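Local coordinates for protein arginyl-trna synthetase (Thermus thermophilus, PDB 1IQ0) that probably joins L-arginine to tRNA(Arg) at the expense of ATP, releasing AMP and diphosphate, as a monomeric class I aminoacyl-tRNA synthetase, at residues T110-N115 with V120-N125; Y176-G181 with A402-E407; A222-M227 with R322-P327; Y385-V388 with R393-S396. One frame throughout, in Å; residues are numbered along the deposited sequence.

Contact 1: T110-N115 with V120-N125; sequences TSVNPN and VGHLRN
Val112 and His122 are the first and last residues of the 'HIGH' region, and they meet. CG1 of Val112 sits over one face of the His122 imidazole. Val112 CG1 lies 3.4 Å from the centroid of the His122 ring and 16° off its normal, a CH-pi contact. The methyl is shifted toward the rim, so the closest pair is Val112 CG1 to His122 CD2 at 3.3 Å. CG1 stands opposite the carbonyl carbon of Val112 across the CA-CB bond (chi1 -58°), which turns this methyl to the ring. In class I synthetases the 'HIGH' signature follows the first strand of the Rossmann fold and leads into a helix. The same course is seen here, from strand 104-108 through a loop into helix 120-138. The imidazole is fixed from its own side. Its ND1 is hydrogen-bonded to the backbone N of His119, and the two histidine rings stack. An alanine in place of His122 is likely to leave CG1 of Val112 facing a gap and His119 without its stacking partner. One turn along the helix, Asn125 lies against the backbone of Thr110, where the two CA atoms are 5.9 Å apart. The hydroxyl of Thr110 pairs with that of Tyr234.

Contact 2: Y176-G181 with A402-E407; sequences YDHFAG and AVSVDE
His178 and Ser404 mark the closest approach of the two backbones, with CA atoms 8.7 Å apart. The first segment opens helix 176-189. The second runs from a loop into helix 405-423, and Ser404 is the N-cap of that helix. The contact joins the starts of two helices of the catalytic region. Ser404 OG accepts from Glu407 N at 3.2 Å, with an N-H...O angle of 145°, which is the capping bond. The same OG meets the edge of the His178 ring in its plane. His178 NE2 and Ser404 OG are 3.3 Å apart, a weak but fairly straight hydrogen bond (166°) in which either may donate. The capping hydroxyl also ties the helix start to the imidazole. Ser404 OG is placed between its backbone N and carbonyl carbon (chi1 70°), from where it faces forward, toward the N-H of Glu407 in the first turn. Beside it lie two acids, with Asp177 OD1 4.6 Å from Asp406 OD2. Lys175 forms salt bridges to both of these oxygens and probably offsets their repulsion, while Asp406 OD1 is bonded to Thr226. A water completes the link, donating to Asp177 OD2 at 2.7 Å and to Asp406 OD2 at 3.2 Å.

Contact 3: A222-M227 with R322-P327; sequences AQMATM and RPYENP
Asn326 OD1 is gripped by two backbone N-H groups, those of Tyr328 and Tyr329, and is also the atom of Asn326 that comes nearest Met224. The bond to Tyr328 N makes an Asx turn. The other end of the amide is held too. Asn326 ND2 donates to Tyr324 O at 2.9 Å, with an angle of 152° at the hydrogen. The donor stands 39° above the carbonyl plane, although the acceptor lies close to the plane of the amide. With both ends tied, the amide can hardly turn. A leucine in its place would probably leave the N-H groups of Tyr328 and Tyr329 without their acceptor and the turn free to shift. The turn follows strand 320-323, near one end of the mixed sheet of the catalytic domain, and rests against helix 213-229. Met224 of that helix reaches across. Met224 SD is 5.2 Å from the centroid of the Tyr324 ring, at the edge and 78° off the normal, a Met-aromatic contact. The Met224 side chain bends at chi3, which brings Met224 CE to 3.8 Å from Tyr324 CE2. Met224 SD is 4.2 Å from Asn326 OD1. The Tyr324 hydroxyl is hydrogen-bonded to Asn217 of the same helix.

Contact 4: Y385-V388 with R393-S396; sequences YETV and RQMS
Strand 380-390 and the loop after it come closest at Val388 and Gln394, whose CA atoms are 7.4 Å apart. Thr387 and Gln394 carry most of the contact. CG2 of Thr387 meets the amide end of Gln394, 3.3 Å from NE2 and 3.5 Å from OE1. Gln394 CD is further from this methyl, at 3.8 Å, and the two side chains cross at about a right angle. CG2 of Thr387 lies opposite the backbone N, which points it at the loop. OG1 is turned back toward Glu386 OE1, a weak pair. Glu386 OE1 also accepts from Thr387 N at 2.9 Å, with an angle of 156°. The same carboxylate forms a salt bridge to Arg356 through OE2. Gln394 bends at chi2 (56°), and this folds its amide back over its own backbone. There OE1 takes a weak bond from Met395 N at 2.7 Å. CB of Val388 points away from the loop, and the side chain packs on Arg124. In class I synthetases the loop that follows the fifth strand of the Rossmann fold carries the KMSKS signature; the loop after strand 380-390 probably corresponds to it. Gln394, Met395 and Ser396 are consistent with the first three positions of a variant of it, and residues 398-401 are not modelled. Gln394 also touches a crystal neighbour, so the lattice may influence its pose. Between the two segments there is methyl packing and no hydrogen bond. Such a contact probably holds the loop only lightly against the strand, consistent with a loop that can move.

How the contacts relate
All four contacts belong to the catalytic region, and contacts 1, 3 and 4 adjoin its mixed sheet. Contact 1 comes first along the chain. Contact 2 then closes a long loop, within which contacts 3 and 4 follow in turn. The centres of contacts 2 and 4 each lie about 12 Å from that of contact 1. Contacts 3 and 4 are furthest apart, with about 26 Å between centres. Helix 213-229 joins contacts 1, 2 and 3 through Gln223 and Thr226. Helix 120-138 touches contact 4 through Val120 and Arg124. The 'HIGH' region packs on helix 213-229 and on the probable KMSKS-type loop; in class I synthetases these two signatures together frame the ATP site.

Contact 1: T110-N115 with V120-N125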
# COMPACT_ATOMS: atom_id res chain seq x y z
N THR A 110 -2.57 3.89 -9.25
CA THR A 110 -3.14 3.42 -10.51
C THR A 110 -2.85 4.54 -11.50
O THR A 110 -1.73 4.63 -12.02
CB THR A 110 -4.66 3.14 -10.39
OG1 THR A 110 -4.90 2.27 -9.28
CG2 THR A 110 -5.18 2.46 -11.66
N SER A 111 -3.82 5.42 -11.76
CA SER A 111 -3.60 6.55 -12.66
C SER A 111 -2.86 6.20 -13.94
O SER A 111 -1.82 6.79 -14.23
CB SER A 111 -2.80 7.64 -11.94
OG SER A 111 -3.47 8.08 -10.77
N VAL A 112 -3.38 5.26 -14.71
CA VAL A 112 -2.71 4.87 -15.94
C VAL A 112 -3.32 5.59 -17.13
O VAL A 112 -4.46 6.05 -17.06
CB VAL A 112 -2.83 3.34 -16.19
CG1 VAL A 112 -2.24 2.57 -15.01
CG2 VAL A 112 -4.29 2.97 -16.38
N ASN A 113 -2.56 5.69 -18.22
CA ASN A 113 -3.09 6.33 -19.41
C ASN A 113 -4.34 5.55 -19.81
O ASN A 113 -4.31 4.32 -19.90
CB ASN A 113 -2.05 6.30 -20.53
CG ASN A 113 -0.96 7.34 -20.34
OD1 ASN A 113 -1.24 8.48 -19.98
ND2 ASN A 113 0.28 6.95 -20.58
N PRO A 114 -5.46 6.26 -20.01
CA PRO A 114 -6.71 5.58 -20.39
C PRO A 114 -6.76 5.33 -21.90
O PRO A 114 -7.68 5.80 -22.57
CB PRO A 114 -7.78 6.54 -19.91
CG PRO A 114 -7.13 7.89 -20.16
CD PRO A 114 -5.70 7.68 -19.69
N ASN A 115 -5.81 4.57 -22.42
CA ASN A 115 -5.74 4.33 -23.85
C ASN A 115 -5.62 2.86 -24.28
O ASN A 115 -5.60 2.57 -25.47
CB ASN A 115 -4.56 5.12 -24.42
CG ASN A 115 -3.23 4.57 -23.98
OD1 ASN A 115 -3.07 4.14 -22.83
ND2 ASN A 115 -2.25 4.57 -24.89
N VAL A 120 1.32 -5.68 -16.67
CA VAL A 120 1.95 -6.09 -15.42
C VAL A 120 2.61 -4.98 -14.61
O VAL A 120 2.60 -5.02 -13.38
CB VAL A 120 3.00 -7.21 -15.65
CG1 VAL A 120 2.34 -8.41 -16.30
CG2 VAL A 120 4.14 -6.69 -16.51
N GLY A 121 3.18 -3.99 -15.29
CA GLY A 121 3.82 -2.90 -14.59
C GLY A 121 2.84 -2.16 -13.69
O GLY A 121 3.21 -1.63 -12.64
N HIS A 122 1.58 -2.15 -14.09
CA HIS A 122 0.52 -1.48 -13.35
C HIS A 122 0.03 -2.30 -12.16
O HIS A 122 -0.64 -1.76 -11.27
CB HIS A 122 -0.66 -1.19 -14.29
CG HIS A 122 -0.30 -0.31 -15.44
ND1 HIS A 122 -0.78 -0.51 -16.72
CD2 HIS A 122 0.47 0.80 -15.50
CE1 HIS A 122 -0.32 0.43 -17.52
NE2 HIS A 122 0.44 1.25 -16.80
N LEU A 123 0.35 -3.59 -12.15
CA LEU A 123 -0.07 -4.50 -11.09
C LEU A 123 0.46 -4.09 -9.72
O LEU A 123 -0.30 -3.94 -8.77
CB LEU A 123 0.41 -5.92 -11.38
CG LEU A 123 -0.65 -6.99 -11.61
CD1 LEU A 123 0.06 -8.32 -11.80
CD2 LEU A 123 -1.60 -7.06 -10.43
N ARG A 124 1.78 -3.94 -9.62
CA ARG A 124 2.39 -3.56 -8.36
C ARG A 124 1.86 -2.22 -7.84
O ARG A 124 1.60 -2.07 -6.64
CB ARG A 124 3.91 -3.50 -8.49
CG ARG A 124 4.56 -2.86 -7.27
CD ARG A 124 5.55 -3.74 -6.55
NE ARG A 124 6.84 -3.80 -7.21
CZ ARG A 124 7.99 -4.13 -6.61
NH1 ARG A 124 8.01 -4.42 -5.32
NH2 ARG A 124 9.11 -4.19 -7.31
N ASN A 125 1.70 -1.26 -8.75
CA ASN A 125 1.20 0.07 -8.40
C ASN A 125 -0.11 -0.06 -7.66
O ASN A 125 -0.26 0.45 -6.55
CB ASN A 125 1.00 0.91 -9.68
CG ASN A 125 0.54 2.33 -9.39
OD1 ASN A 125 1.15 3.30 -9.86
ND2 ASN A 125 -0.54 2.47 -8.63

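Contact 2: Y176-G181 with A402-E407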
# COMPACT_ATOMS: atom_id res chain seq x y z
N TYR A 176 -13.46 -3.90 -24.10
CA TYR A 176 -13.18 -2.66 -24.80
C TYR A 176 -11.76 -2.12 -24.78
O TYR A 176 -11.26 -1.69 -25.83
CB TYR A 176 -14.16 -1.57 -24.38
CG TYR A 176 -14.24 -0.44 -25.38
CD1 TYR A 176 -13.44 0.70 -25.24
CD2 TYR A 176 -15.09 -0.52 -26.49
CE1 TYR A 176 -13.49 1.72 -26.18
CE2 TYR A 176 -15.13 0.50 -27.44
CZ TYR A 176 -14.33 1.62 -27.28
OH TYR A 176 -14.37 2.62 -28.21
N ASP A 177 -11.08 -2.13 -23.63
CA ASP A 177 -9.74 -1.58 -23.61
C ASP A 177 -8.73 -2.46 -24.33
O ASP A 177 -7.65 -1.99 -24.71
CB ASP A 177 -9.29 -1.25 -22.17
CG ASP A 177 -9.34 -2.43 -21.23
OD1 ASP A 177 -10.14 -3.37 -21.45
OD2 ASP A 177 -8.58 -2.40 -20.23
N HIS A 178 -9.08 -3.73 -24.54
CA HIS A 178 -8.20 -4.63 -25.29
C HIS A 178 -8.36 -4.30 -26.77
O HIS A 178 -7.40 -4.34 -27.54
CB HIS A 178 -8.56 -6.10 -25.05
CG HIS A 178 -7.96 -6.66 -23.80
ND1 HIS A 178 -8.49 -6.44 -22.54
CD2 HIS A 178 -6.84 -7.40 -23.61
CE1 HIS A 178 -7.72 -7.01 -21.64
NE2 HIS A 178 -6.71 -7.61 -22.25
N PHE A 179 -9.58 -3.97 -27.15
CA PHE A 179 -9.91 -3.57 -28.52
C PHE A 179 -9.12 -2.28 -28.83
O PHE A 179 -8.50 -2.16 -29.89
CB PHE A 179 -11.42 -3.32 -28.61
CG PHE A 179 -11.86 -2.58 -29.84
CD1 PHE A 179 -11.63 -3.11 -31.11
CD2 PHE A 179 -12.53 -1.37 -29.73
CE1 PHE A 179 -12.07 -2.45 -32.25
CE2 PHE A 179 -12.97 -0.69 -30.86
CZ PHE A 179 -12.74 -1.23 -32.13
N ALA A 180 -9.13 -1.34 -27.89
CA ALA A 180 -8.40 -0.08 -28.06
C ALA A 180 -6.91 -0.34 -28.13
O ALA A 180 -6.20 0.25 -28.95
CB ALA A 180 -8.71 0.87 -26.91
N GLY A 181 -6.42 -1.24 -27.28
CA GLY A 181 -5.01 -1.56 -27.27
C GLY A 181 -4.53 -2.15 -28.59
O GLY A 181 -3.40 -1.89 -29.02
N ALA A 402 4.26 -8.00 -24.66
CA ALA A 402 3.81 -7.77 -23.29
C ALA A 402 2.56 -8.59 -22.98
O ALA A 402 1.90 -9.10 -23.89
CB ALA A 402 3.54 -6.29 -23.06
N VAL A 403 2.24 -8.70 -21.70
CA VAL A 403 1.06 -9.45 -21.27
C VAL A 403 0.20 -8.55 -20.39
O VAL A 403 0.69 -7.91 -19.47
CB VAL A 403 1.46 -10.72 -20.49
CG1 VAL A 403 0.22 -11.51 -20.09
CG2 VAL A 403 2.39 -11.57 -21.34
N SER A 404 -1.10 -8.51 -20.70
CA SER A 404 -2.04 -7.69 -19.95
C SER A 404 -2.35 -8.29 -18.59
O SER A 404 -2.19 -9.49 -18.37
CB SER A 404 -3.35 -7.57 -20.72
OG SER A 404 -4.03 -8.81 -20.72
N VAL A 405 -2.79 -7.43 -17.68
CA VAL A 405 -3.14 -7.86 -16.34
C VAL A 405 -4.31 -8.82 -16.41
O VAL A 405 -4.38 -9.78 -15.64
CB VAL A 405 -3.52 -6.65 -15.46
CG1 VAL A 405 -4.11 -7.12 -14.12
CG2 VAL A 405 -2.29 -5.79 -15.21
N ASP A 406 -5.24 -8.57 -17.32
CA ASP A 406 -6.39 -9.44 -17.46
C ASP A 406 -5.98 -10.86 -17.82
O ASP A 406 -6.64 -11.82 -17.40
CB ASP A 406 -7.35 -8.89 -18.52
CG ASP A 406 -8.06 -7.63 -18.06
OD1 ASP A 406 -8.25 -7.46 -16.84
OD2 ASP A 406 -8.43 -6.82 -18.94
N GLU A 407 -4.90 -11.00 -18.58
CA GLU A 407 -4.43 -12.33 -18.96
C GLU A 407 -3.75 -12.99 -17.77
O GLU A 407 -3.93 -14.18 -17.54
CB GLU A 407 -3.45 -12.24 -20.13
CG GLU A 407 -4.10 -11.79 -21.42
CD GLU A 407 -3.10 -11.62 -22.55
OE1 GLU A 407 -2.50 -12.63 -22.96
OE2 GLU A 407 -2.93 -10.47 -23.01
O HOH W 1 -7.39 -3.86 -18.34

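Contact 3: A222-M227 with R322-P327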
# COMPACT_ATOMS: atom_id res chain seq x y z
N ALA A 222 -13.63 -0.01 -18.98
CA ALA A 222 -13.11 -1.37 -19.15
C ALA A 222 -11.85 -1.58 -18.31
O ALA A 222 -11.62 -2.67 -17.79
CB ALA A 222 -12.82 -1.64 -20.64
N GLN A 223 -11.02 -0.54 -18.19
CA GLN A 223 -9.82 -0.66 -17.37
C GLN A 223 -10.26 -0.84 -15.93
O GLN A 223 -9.63 -1.56 -15.16
CB GLN A 223 -8.97 0.61 -17.44
CG GLN A 223 -8.35 0.93 -18.77
CD GLN A 223 -7.56 2.21 -18.69
OE1 GLN A 223 -8.07 3.22 -18.20
NE2 GLN A 223 -6.32 2.19 -19.16
N MET A 224 -11.35 -0.17 -15.57
CA MET A 224 -11.87 -0.22 -14.21
C MET A 224 -12.35 -1.61 -13.82
O MET A 224 -12.38 -1.94 -12.63
CB MET A 224 -13.00 0.80 -14.03
CG MET A 224 -13.37 1.06 -12.58
SD MET A 224 -14.26 2.63 -12.38
CE MET A 224 -13.06 3.77 -13.07
N ALA A 225 -12.72 -2.43 -14.80
CA ALA A 225 -13.16 -3.79 -14.50
C ALA A 225 -11.95 -4.57 -13.96
O ALA A 225 -12.09 -5.41 -13.07
CB ALA A 225 -13.70 -4.47 -15.76
N THR A 226 -10.78 -4.26 -14.49
CA THR A 226 -9.54 -4.90 -14.06
C THR A 226 -9.17 -4.42 -12.65
O THR A 226 -8.77 -5.21 -11.79
CB THR A 226 -8.38 -4.56 -15.03
OG1 THR A 226 -8.77 -4.89 -16.36
CG2 THR A 226 -7.13 -5.34 -14.66
N MET A 227 -9.32 -3.12 -12.41
CA MET A 227 -9.02 -2.54 -11.10
C MET A 227 -9.90 -3.21 -10.05
O MET A 227 -9.44 -3.56 -8.97
CB MET A 227 -9.31 -1.03 -11.11
CG MET A 227 -8.39 -0.22 -12.01
SD MET A 227 -8.98 1.48 -12.23
CE MET A 227 -8.26 1.88 -13.87
N ARG A 322 -19.13 14.99 -8.76
CA ARG A 322 -20.47 14.41 -8.84
C ARG A 322 -20.28 12.89 -8.87
O ARG A 322 -19.16 12.40 -8.97
CB ARG A 322 -21.18 14.87 -10.13
CG ARG A 322 -20.50 14.40 -11.40
CD ARG A 322 -21.11 15.03 -12.66
NE ARG A 322 -22.49 14.62 -12.89
CZ ARG A 322 -23.55 15.36 -12.60
NH1 ARG A 322 -23.40 16.56 -12.06
NH2 ARG A 322 -24.77 14.89 -12.83
N PRO A 323 -21.38 12.12 -8.77
CA PRO A 323 -21.27 10.66 -8.79
C PRO A 323 -20.76 10.16 -10.14
O PRO A 323 -21.14 10.68 -11.19
CB PRO A 323 -22.70 10.19 -8.51
CG PRO A 323 -23.28 11.31 -7.69
CD PRO A 323 -22.76 12.53 -8.43
N TYR A 324 -19.89 9.16 -10.12
CA TYR A 324 -19.36 8.60 -11.35
C TYR A 324 -20.14 7.35 -11.70
O TYR A 324 -20.15 6.38 -10.94
CB TYR A 324 -17.88 8.24 -11.20
CG TYR A 324 -17.28 7.62 -12.44
CD1 TYR A 324 -17.19 8.36 -13.63
CD2 TYR A 324 -16.79 6.31 -12.44
CE1 TYR A 324 -16.63 7.80 -14.78
CE2 TYR A 324 -16.24 5.74 -13.58
CZ TYR A 324 -16.16 6.49 -14.74
OH TYR A 324 -15.60 5.94 -15.88
N GLU A 325 -20.81 7.38 -12.85
CA GLU A 325 -21.60 6.25 -13.30
C GLU A 325 -20.68 5.09 -13.69
O GLU A 325 -19.87 5.21 -14.61
CB GLU A 325 -22.47 6.65 -14.50
CG GLU A 325 -23.39 5.55 -14.99
CD GLU A 325 -24.26 5.98 -16.15
OE1 GLU A 325 -23.71 6.34 -17.21
OE2 GLU A 325 -25.50 5.94 -16.01
N ASN A 326 -20.79 3.98 -12.97
CA ASN A 326 -19.98 2.80 -13.22
C ASN A 326 -20.60 1.63 -12.47
O ASN A 326 -21.29 1.83 -11.47
CB ASN A 326 -18.55 3.03 -12.74
CG ASN A 326 -18.42 2.87 -11.24
OD1 ASN A 326 -18.01 1.82 -10.75
ND2 ASN A 326 -18.78 3.90 -10.49
N PRO A 327 -20.37 0.40 -12.94
CA PRO A 327 -20.95 -0.76 -12.26
C PRO A 327 -20.11 -1.39 -11.15
O PRO A 327 -20.51 -2.40 -10.59
CB PRO A 327 -21.17 -1.73 -13.41
CG PRO A 327 -19.94 -1.49 -14.25
CD PRO A 327 -19.84 0.03 -14.27

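Contact 4: Y385-V388 with R393-S396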
# COMPACT_ATOMS: atom_id res chain seq x y z
N TYR A 385 8.31 2.23 -6.75
CA TYR A 385 8.48 0.78 -6.82
C TYR A 385 9.26 0.35 -8.06
O TYR A 385 9.27 1.03 -9.08
CB TYR A 385 7.11 0.11 -6.82
CG TYR A 385 6.23 0.57 -7.94
CD1 TYR A 385 6.30 -0.03 -9.20
CD2 TYR A 385 5.32 1.63 -7.76
CE1 TYR A 385 5.49 0.41 -10.25
CE2 TYR A 385 4.52 2.07 -8.80
CZ TYR A 385 4.60 1.46 -10.04
OH TYR A 385 3.78 1.87 -11.06
N GLU A 386 9.92 -0.80 -7.94
CA GLU A 386 10.70 -1.35 -9.04
C GLU A 386 9.85 -2.13 -10.03
O GLU A 386 8.65 -2.36 -9.81
CB GLU A 386 11.81 -2.26 -8.51
CG GLU A 386 13.17 -1.60 -8.39
CD GLU A 386 13.64 -0.98 -9.70
OE1 GLU A 386 13.14 -1.39 -10.77
OE2 GLU A 386 14.51 -0.09 -9.65
N THR A 387 10.49 -2.55 -11.12
CA THR A 387 9.86 -3.30 -12.20
C THR A 387 9.38 -4.68 -11.77
O THR A 387 9.91 -5.27 -10.82
CB THR A 387 10.85 -3.49 -13.37
OG1 THR A 387 11.48 -2.25 -13.67
CG2 THR A 387 10.13 -4.00 -14.60
N VAL A 388 8.39 -5.19 -12.49
CA VAL A 388 7.85 -6.51 -12.25
C VAL A 388 8.01 -7.33 -13.52
O VAL A 388 7.55 -6.93 -14.59
CB VAL A 388 6.34 -6.46 -11.89
CG1 VAL A 388 5.80 -7.89 -11.79
CG2 VAL A 388 6.14 -5.74 -10.57
N ARG A 393 10.61 -12.51 -17.54
CA ARG A 393 10.58 -11.71 -18.75
C ARG A 393 10.16 -10.26 -18.50
O ARG A 393 9.20 -10.00 -17.77
CB ARG A 393 9.62 -12.34 -19.77
CG ARG A 393 9.59 -11.66 -21.12
CD ARG A 393 10.93 -11.79 -21.83
NE ARG A 393 11.39 -13.17 -21.89
CZ ARG A 393 10.71 -14.17 -22.46
NH1 ARG A 393 9.53 -13.93 -23.02
NH2 ARG A 393 11.21 -15.39 -22.46
N GLN A 394 10.89 -9.32 -19.10
CA GLN A 394 10.58 -7.91 -18.96
C GLN A 394 9.41 -7.61 -19.90
O GLN A 394 9.42 -8.04 -21.05
CB GLN A 394 11.80 -7.07 -19.35
CG GLN A 394 11.54 -5.57 -19.44
CD GLN A 394 10.97 -4.99 -18.16
OE1 GLN A 394 9.82 -5.23 -17.81
NE2 GLN A 394 11.79 -4.22 -17.44
N MET A 395 8.41 -6.87 -19.41
CA MET A 395 7.26 -6.53 -20.23
C MET A 395 7.40 -5.15 -20.87
O MET A 395 6.60 -4.25 -20.62
CB MET A 395 5.97 -6.58 -19.39
CG MET A 395 5.01 -7.69 -19.80
SD MET A 395 5.68 -9.35 -19.55
CE MET A 395 6.50 -9.65 -21.12
N SER A 396 8.43 -5.00 -21.69
CA SER A 396 8.70 -3.75 -22.37
C SER A 396 9.19 -4.03 -23.79
O SER A 396 10.04 -3.32 -24.33
CB SER A 396 9.76 -2.95 -21.61
OG SER A 396 10.02 -1.71 -22.23